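Local structure of putative NADH-depentdent flavin oxidoreductase (Cupriavidus metallidurans, 5OCS) at residues A77-L82 / A168-E173; E253-G258 / A291-P296. The protein probably acts as an FMN-dependent ene-reductase of the Old Yellow Enzyme family, using a reduced nicotinamide nucleotide as hydride source. One frame throughout, in Å; residues are numbered along the deposited sequence.

Contact 1 of 2, residues A77-L82 / A168-E173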
loop_
_atom_site.group_PDB
_atom_site.type_symbol
_atom_site.label_atom_id
_atom_site.label_comp_id
_atom_site.label_asym_id
_atom_site.label_seq_id
_atom_site.Cartn_x
_atom_site.Cartn_y
_atom_site.Cartn_z
ATOM N N ALA D 77 -3.017 15.620 20.818
ATOM C CA ALA D 77 -2.452 15.713 19.475
ATOM C C ALA D 77 -2.229 14.308 18.949
ATOM O O ALA D 77 -2.538 14.007 17.805
ATOM C CB ALA D 77 -1.156 16.476 19.487
ATOM N N ASN D 78 -1.663 13.448 19.792
ATOM C CA ASN D 78 -1.464 12.032 19.405
ATOM C C ASN D 78 -2.787 11.431 18.941
ATOM O O ASN D 78 -2.857 10.730 17.915
ATOM C CB ASN D 78 -0.999 11.154 20.578
ATOM C CG ASN D 78 0.420 11.363 21.035
ATOM O OD1 ASN D 78 0.796 10.692 22.020
ATOM N ND2 ASN D 78 1.236 12.202 20.362
ATOM N N GLU D 79 -3.830 11.720 19.702
ATOM C CA GLU D 79 -5.176 11.176 19.420
ATOM C C GLU D 79 -5.709 11.675 18.082
ATOM O O GLU D 79 -6.166 10.885 17.257
ATOM C CB GLU D 79 -6.170 11.469 20.537
ATOM C CG GLU D 79 -7.529 10.771 20.363
ATOM C CD GLU D 79 -8.422 10.990 21.569
ATOM O OE1 GLU D 79 -7.909 11.388 22.676
ATOM O OE2 GLU D 79 -9.651 10.798 21.411
ATOM N N ALA D 80 -5.642 12.974 17.864
ATOM C CA ALA D 80 -6.063 13.555 16.596
ATOM C C ALA D 80 -5.300 13.004 15.388
ATOM O O ALA D 80 -5.914 12.713 14.376
ATOM C CB ALA D 80 -5.959 15.093 16.601
ATOM N N ALA D 81 -3.981 12.879 15.498
ATOM C CA ALA D 81 -3.131 12.374 14.391
ATOM C C ALA D 81 -3.485 10.935 14.033
ATOM O O ALA D 81 -3.655 10.586 12.868
ATOM C CB ALA D 81 -1.648 12.483 14.741
ATOM N N LEU D 82 -3.660 10.109 15.039
ATOM C CA LEU D 82 -4.100 8.728 14.771
ATOM C C LEU D 82 -5.534 8.657 14.215
ATOM O O LEU D 82 -5.821 7.860 13.312
ATOM C CB LEU D 82 -3.923 7.873 16.026
ATOM C CG LEU D 82 -4.094 6.363 15.904
ATOM C CD1 LEU D 82 -3.238 5.740 14.819
ATOM C CD2 LEU D 82 -3.786 5.733 17.256
ATOM N N ALA D 168 -10.563 3.875 22.756
ATOM C CA ALA D 168 -12.011 3.630 22.678
ATOM C C ALA D 168 -12.710 4.792 21.945
ATOM O O ALA D 168 -13.564 4.569 21.083
ATOM C CB ALA D 168 -12.600 3.419 24.070
ATOM N N ARG D 169 -12.335 6.016 22.293
ATOM C CA ARG D 169 -12.927 7.229 21.676
ATOM C C ARG D 169 -12.614 7.352 20.175
ATOM O O ARG D 169 -13.417 7.848 19.402
ATOM C CB ARG D 169 -12.389 8.460 22.380
ATOM C CG ARG D 169 -13.060 9.757 21.986
ATOM C CD ARG D 169 -12.943 10.798 23.078
ATOM N NE ARG D 169 -11.559 11.067 23.424
ATOM C CZ ARG D 169 -11.133 11.613 24.562
ATOM N NH1 ARG D 169 -11.983 12.003 25.497
ATOM N NH2 ARG D 169 -9.849 11.817 24.752
ATOM N N LEU D 170 -11.475 6.808 19.771
ATOM C CA LEU D 170 -11.110 6.716 18.360
ATOM C C LEU D 170 -11.856 5.634 17.613
ATOM O O LEU D 170 -11.725 5.529 16.390
ATOM C CB LEU D 170 -9.582 6.477 18.245
ATOM C CG LEU D 170 -8.670 7.654 18.592
ATOM C CD1 LEU D 170 -7.178 7.319 18.480
ATOM C CD2 LEU D 170 -8.947 8.822 17.688
ATOM N N GLY D 171 -12.618 4.804 18.317
ATOM C CA GLY D 171 -13.320 3.726 17.675
ATOM C C GLY D 171 -12.404 2.535 17.415
ATOM O O GLY D 171 -12.786 1.624 16.685
ATOM N N ILE D 172 -11.240 2.457 18.074
ATOM C CA ILE D 172 -10.408 1.240 17.964
ATOM C C ILE D 172 -11.191 0.090 18.632
ATOM O O ILE D 172 -11.854 0.286 19.666
ATOM C CB ILE D 172 -9.037 1.493 18.576
ATOM C CG1 ILE D 172 -8.329 2.562 17.764
ATOM C CG2 ILE D 172 -8.226 0.234 18.621
ATOM C CD1 ILE D 172 -6.998 3.028 18.270
ATOM N N GLU D 173 -11.091 -1.098 18.053
ATOM C CA GLU D 173 -12.013 -2.194 18.352
ATOM C C GLU D 173 -11.480 -3.204 19.352
ATOM O O GLU D 173 -12.201 -4.129 19.751
ATOM C CB GLU D 173 -12.378 -2.877 17.066
ATOM C CG GLU D 173 -13.265 -1.992 16.194
ATOM C CD GLU D 173 -13.303 -2.430 14.747
ATOM O OE1 GLU D 173 -12.338 -2.154 14.017
ATOM O OE2 GLU D 173 -14.280 -3.136 14.369
#
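Arg169 and Glu79 form a bidentate salt bridge between two helices on the outside of the TIM barrel, helix 76-92 and the C-terminal end of helix 150-169. The guanidinium meets the carboxylate side-on: NE of Arg169 donates to OE2 of Glu79 at 2.8 Å, and NH2 of Arg169 to OE1 of Glu79 at 2.9 Å. Both bonds are nearly straight, at 166° and 170°, each oxygen accepts through its syn lone pair, and the carboxylate and guanidinium lie almost in one plane. One bond to each oxygen fixes the rotation of the carboxylate. Glu79 reaches across with an extended chain, whereas Arg169 bends at chi3 (58°) to bring its NE edge round to the acid. OE1 also takes a salt bridge from Arg166, one turn earlier on the same helix, and two positive charges beside it would be expected to keep Glu79 ionised.

Beneath the ion pair, Leu170 pushes its two methyls against helix 76-92. CD2 of Leu170 packs on CG of Glu79 at 3.6 Å and comes as near as 3.5 Å to the backbone O of Glu79, while Leu86 of the same helix also touches this leucine. Just beyond, Gly171, with positive phi, ends helix 150-169 in a Schellman motif, its N bonded to O of Ala168 at 2.9 Å. The chain then turns inward toward barrel strand 175-179, and Ile172 joins Leu82 on Ile99 of strand 96-102, in the layer between helices and barrel. Leu82 crosses Leu170 at about a right angle, its CD2 lying 3.9 Å from CD1 of Leu170 and 4.3 Å from CD1 of Ile172.

Contact 2 of 2, residues E253-G258 / A291-P296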
loop_
_atom_site.group_PDB
_atom_site.type_symbol
_atom_site.label_atom_id
_atom_site.label_comp_id
_atom_site.label_asym_id
_atom_site.label_seq_id
_atom_site.Cartn_x
_atom_site.Cartn_y
_atom_site.Cartn_z
ATOM N N GLU D 253 -4.643 -16.976 34.369
ATOM C CA GLU D 253 -5.087 -15.765 35.033
ATOM C C GLU D 253 -5.773 -14.810 34.092
ATOM O O GLU D 253 -6.814 -14.251 34.446
ATOM C CB GLU D 253 -3.964 -15.056 35.737
ATOM C CG GLU D 253 -3.561 -15.699 37.047
ATOM C CD GLU D 253 -4.673 -15.650 38.082
ATOM O OE1 GLU D 253 -5.477 -14.698 38.124
ATOM O OE2 GLU D 253 -4.762 -16.616 38.833
ATOM N N LEU D 254 -5.212 -14.654 32.889
ATOM C CA LEU D 254 -5.838 -13.780 31.880
ATOM C C LEU D 254 -7.264 -14.246 31.568
ATOM O O LEU D 254 -8.197 -13.443 31.547
ATOM C CB LEU D 254 -4.998 -13.753 30.601
ATOM C CG LEU D 254 -3.687 -12.988 30.785
ATOM C CD1 LEU D 254 -2.709 -13.290 29.665
ATOM C CD2 LEU D 254 -3.960 -11.510 30.849
ATOM N N LYS D 255 -7.427 -15.544 31.377
ATOM C CA LYS D 255 -8.755 -16.106 31.124
ATOM C C LYS D 255 -9.740 -15.823 32.261
ATOM O O LYS D 255 -10.869 -15.395 32.023
ATOM C CB LYS D 255 -8.659 -17.593 30.862
ATOM C CG LYS D 255 -9.996 -18.237 30.571
ATOM C CD LYS D 255 -9.836 -19.605 29.977
ATOM C CE LYS D 255 -11.201 -20.256 29.744
ATOM N NZ LYS D 255 -11.020 -21.382 28.790
ATOM N N ALA D 256 -9.311 -16.026 33.498
ATOM C CA ALA D 256 -10.163 -15.776 34.670
ATOM C C ALA D 256 -10.489 -14.301 34.840
ATOM O O ALA D 256 -11.534 -13.944 35.388
ATOM C CB ALA D 256 -9.471 -16.276 35.935
ATOM N N ARG D 257 -9.621 -13.424 34.348
ATOM C CA ARG D 257 -9.858 -12.010 34.428
ATOM C C ARG D 257 -10.522 -11.425 33.170
ATOM O O ARG D 257 -10.580 -10.245 33.032
ATOM C CB ARG D 257 -8.548 -11.294 34.748
ATOM C CG ARG D 257 -8.074 -11.589 36.183
ATOM C CD ARG D 257 -6.646 -11.178 36.392
ATOM N NE ARG D 257 -6.050 -11.814 37.579
ATOM C CZ ARG D 257 -5.499 -11.173 38.610
ATOM N NH1 ARG D 257 -5.437 -9.850 38.663
ATOM N NH2 ARG D 257 -4.972 -11.880 39.604
ATOM N N GLY D 258 -11.040 -12.249 32.283
ATOM C CA GLY D 258 -11.833 -11.719 31.166
ATOM C C GLY D 258 -11.042 -11.286 29.949
ATOM O O GLY D 258 -11.586 -10.600 29.078
ATOM N N ALA D 291 -4.033 -25.691 24.001
ATOM C CA ALA D 291 -4.546 -26.956 24.498
ATOM C C ALA D 291 -4.853 -26.883 25.980
ATOM O O ALA D 291 -5.894 -27.379 26.400
ATOM C CB ALA D 291 -3.570 -28.073 24.222
ATOM N N GLU D 292 -3.982 -26.253 26.766
ATOM C CA GLU D 292 -4.136 -26.269 28.227
ATOM C C GLU D 292 -5.057 -25.197 28.817
ATOM O O GLU D 292 -5.680 -25.429 29.846
ATOM C CB GLU D 292 -2.782 -26.155 28.918
ATOM C CG GLU D 292 -1.840 -27.325 28.656
ATOM C CD GLU D 292 -0.665 -27.371 29.595
ATOM O OE1 GLU D 292 -0.671 -26.683 30.631
ATOM O OE2 GLU D 292 0.285 -28.102 29.285
ATOM N N VAL D 293 -5.089 -24.009 28.218
ATOM C CA VAL D 293 -5.854 -22.897 28.759
ATOM C C VAL D 293 -7.202 -22.702 28.037
ATOM O O VAL D 293 -8.182 -22.294 28.669
ATOM C CB VAL D 293 -5.036 -21.596 28.751
ATOM C CG1 VAL D 293 -5.819 -20.444 29.360
ATOM C CG2 VAL D 293 -3.745 -21.794 29.539
ATOM N N GLY D 294 -7.241 -22.936 26.728
ATOM C CA GLY D 294 -8.497 -22.848 25.963
ATOM C C GLY D 294 -8.966 -21.444 25.620
ATOM O O GLY D 294 -10.073 -21.279 25.124
ATOM N N LEU D 295 -8.162 -20.418 25.886
ATOM C CA LEU D 295 -8.460 -19.071 25.371
ATOM C C LEU D 295 -8.256 -19.098 23.852
ATOM O O LEU D 295 -7.442 -19.877 23.342
ATOM C CB LEU D 295 -7.496 -18.007 25.962
ATOM C CG LEU D 295 -7.737 -17.228 27.252
ATOM C CD1 LEU D 295 -6.526 -16.428 27.725
ATOM C CD2 LEU D 295 -8.950 -16.330 27.125
ATOM N N PRO D 296 -8.923 -18.204 23.102
ATOM C CA PRO D 296 -8.506 -17.958 21.718
ATOM C C PRO D 296 -7.003 -17.606 21.693
ATOM O O PRO D 296 -6.582 -16.723 22.447
ATOM C CB PRO D 296 -9.364 -16.749 21.326
ATOM C CG PRO D 296 -10.612 -16.957 22.093
ATOM C CD PRO D 296 -10.183 -17.506 23.417
#
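Lys255 and Leu295 make the nearest backbone approach, with their CA atoms 6.5 Å apart, where the last turn of helix 244-256 faces the chain leaving helix 284-293 through Gly294, a residue of positive phi. The contact thus joins neighbouring outer helices of the TIM barrel, and Gly258 ends the first of them in a Schellman motif. Lys255 carries most of the contact. Its CG is anti to the backbone N (chi1 -179°) and the remaining torsions are extended, which sends the chain straight across to the neighbouring helix end. There NZ of Lys255 donates to the backbone O of Val293 at 3.0 Å, lying in the carbonyl plane with a C=O...N angle of 151°.

The methylene chain is used as well. Near its root, CB of Lys255 rests on CG of Leu295 at 3.7 Å, and farther out CD of Lys255 passes 4.1 Å from CG1 of Val293. Both hydrophobic side chains run past the lysine in the opposite direction, alongside it. On the inner side, CD1 of Leu295 reaches CB of Leu254 at 4.2 Å, and Leu254 in turn packs against Leu212 and Phe215 of helix 204-221. After Pro296, which is bonded through its backbone to Val262 of the preceding strand, the chain enters barrel strand 297-300.

Lys255 thus acts in two ways: its aliphatic part covers buried Val293 and Leu295, and its ammonium group meets a carbonyl of the final helical turn. Carbonyls at the C-terminal end of a helix carry the negative side of the helix dipole, so a positive charge here is probably favourable.

Overall arrangement
Along the chain, helix 76-92 comes first, and contact 1 closes a loop of 85 residues when the end of helix 150-169 returns to it; strand 96-102 lies within that loop. Contact 2 opens only later, at the end of helix 244-256, and closes a shorter loop of 32 residues that includes strand 262-265. The two are in series, neither nested nor crossing, and do not touch: their centres are about 28 Å apart. Each joins neighbouring helices of the layer outside the eight-stranded barrel, and in both the second segment leads from a helix end toward a barrel strand, 175-179 for contact 1 and 297-300 for contact 2.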